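Local coordinates for protein phosphoglycerate dehydrogenase (Lactobacillus plantarum, PDB 3EVT) that probably catalyses the NAD-dependent oxidation of 3-phosphoglycerate to 3-phosphooxypyruvate, the entry step of the phosphorylated pathway of serine synthesis, at residues A115-L118 with N119-A123. Sequence-based numbering, arbitrary orientation.
Sequences AAWL and NQRGA
Trp117 meets Gln120 and Arg121 in a local contact over the last turn of helix 113-120, on a projecting arm at the subunit interface. Three backbone hydrogen bonds, each from residue i+4 to residue i, hold this turn, the last running from Arg121 N to Trp117 O at 2.9 Å. Arg121 is the first residue to leave helical geometry. The indole of Trp117 swings out with CG anti to the backbone N (chi1 -167°). Gln120 CG lies over one face of the six-membered ring of Trp117, 4.2 Å from the centroid, a CH-pi contact. The Gln120 amide follows near the ring rim, with Gln120 CD 3.3 Å from Trp117 CZ3 and the amide plane turned 39° from the indole. Arg121 runs alongside the indole, its chain bent at chi2. Trp117 CZ2 sits over one face of the Arg121 guanidinium, 3.7 Å from Arg121 CZ, with the two planes 56° apart. In the D-2-hydroxyacid dehydrogenase family, a helical arm of the NAD-binding domain commonly reaches to the partner subunit, and this helix end fits that pattern. The Gln120 amide hydrogen-bonds to the backbone of Val271 and Ile273 of the second subunit, and Arg121 forms a salt bridge with Asp269 of that subunit. With an alanine in place of Trp117, a gap is likely to open beside both chains, leaving the Gln120 amide and the Arg121 guanidinium freer to turn from these partners. On another side of the helix, a water donates to Ala116 O (2.7 Å) and accepts from Asn119 ND2 (2.8 Å), while Asn119 OD1 takes the backbone N-H of Gln125.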
# COMPACT_ATOMS: atom_id res chain seq x y z
N ALA A 115 -12.27 13.24 -6.92
CA ALA A 115 -13.12 13.66 -8.04
C ALA A 115 -14.50 12.98 -8.05
O ALA A 115 -15.50 13.63 -8.36
CB ALA A 115 -12.41 13.45 -9.42
N ALA A 116 -14.56 11.68 -7.77
CA ALA A 116 -15.85 10.96 -7.69
C ALA A 116 -16.80 11.56 -6.67
O ALA A 116 -17.99 11.64 -6.92
CB ALA A 116 -15.68 9.50 -7.41
N TRP A 117 -16.27 11.99 -5.54
CA TRP A 117 -17.09 12.66 -4.53
C TRP A 117 -17.64 14.00 -4.99
O TRP A 117 -18.82 14.27 -4.81
CB TRP A 117 -16.37 12.81 -3.17
CG TRP A 117 -17.39 13.19 -2.15
CD1 TRP A 117 -17.58 14.44 -1.62
CD2 TRP A 117 -18.45 12.36 -1.63
NE1 TRP A 117 -18.67 14.42 -0.78
CE2 TRP A 117 -19.22 13.16 -0.77
CE3 TRP A 117 -18.83 11.01 -1.82
CZ2 TRP A 117 -20.32 12.66 -0.06
CZ3 TRP A 117 -19.92 10.51 -1.12
CH2 TRP A 117 -20.66 11.33 -0.26
N LEU A 118 -16.82 14.82 -5.64
CA LEU A 118 -17.31 16.07 -6.20
C LEU A 118 -18.40 15.80 -7.24
O LEU A 118 -19.38 16.54 -7.33
CB LEU A 118 -16.15 16.84 -6.83
CG LEU A 118 -14.99 17.25 -5.92
CD1 LEU A 118 -13.95 17.98 -6.80
CD2 LEU A 118 -15.45 18.16 -4.77
N ASN A 119 -18.22 14.72 -8.01
CA ASN A 119 -19.23 14.27 -8.96
C ASN A 119 -20.51 13.85 -8.26
O ASN A 119 -21.62 14.25 -8.68
CB ASN A 119 -18.71 13.13 -9.84
CG ASN A 119 -19.79 12.62 -10.81
OD1 ASN A 119 -20.32 13.39 -11.63
ND2 ASN A 119 -20.18 11.33 -10.68
N GLN A 120 -20.37 13.05 -7.20
CA GLN A 120 -21.53 12.59 -6.39
C GLN A 120 -22.31 13.76 -5.69
O GLN A 120 -23.56 13.67 -5.48
CB GLN A 120 -21.06 11.53 -5.37
CG GLN A 120 -22.04 11.13 -4.24
CD GLN A 120 -21.75 9.72 -3.70
OE1 GLN A 120 -20.74 9.13 -4.05
NE2 GLN A 120 -22.61 9.21 -2.81
N ARG A 121 -21.58 14.82 -5.30
CA ARG A 121 -22.23 15.99 -4.74
C ARG A 121 -22.52 17.01 -5.83
O ARG A 121 -22.85 18.16 -5.54
CB ARG A 121 -21.37 16.61 -3.64
CG ARG A 121 -21.50 15.81 -2.36
CD ARG A 121 -22.91 15.96 -1.77
NE ARG A 121 -23.20 14.96 -0.75
CZ ARG A 121 -23.76 13.77 -1.00
NH1 ARG A 121 -24.06 13.43 -2.26
NH2 ARG A 121 -23.99 12.92 0.00
N GLY A 122 -22.38 16.59 -7.09
CA GLY A 122 -22.48 17.53 -8.21
C GLY A 122 -23.40 16.99 -9.27
O GLY A 122 -24.52 16.59 -8.96
N ALA A 123 -22.93 16.94 -10.49
CA ALA A 123 -23.74 16.46 -11.59
C ALA A 123 -24.10 14.95 -11.56
O ALA A 123 -25.04 14.53 -12.24
CB ALA A 123 -23.08 16.86 -12.95
O HOH W 1 -19.12 9.80 -8.57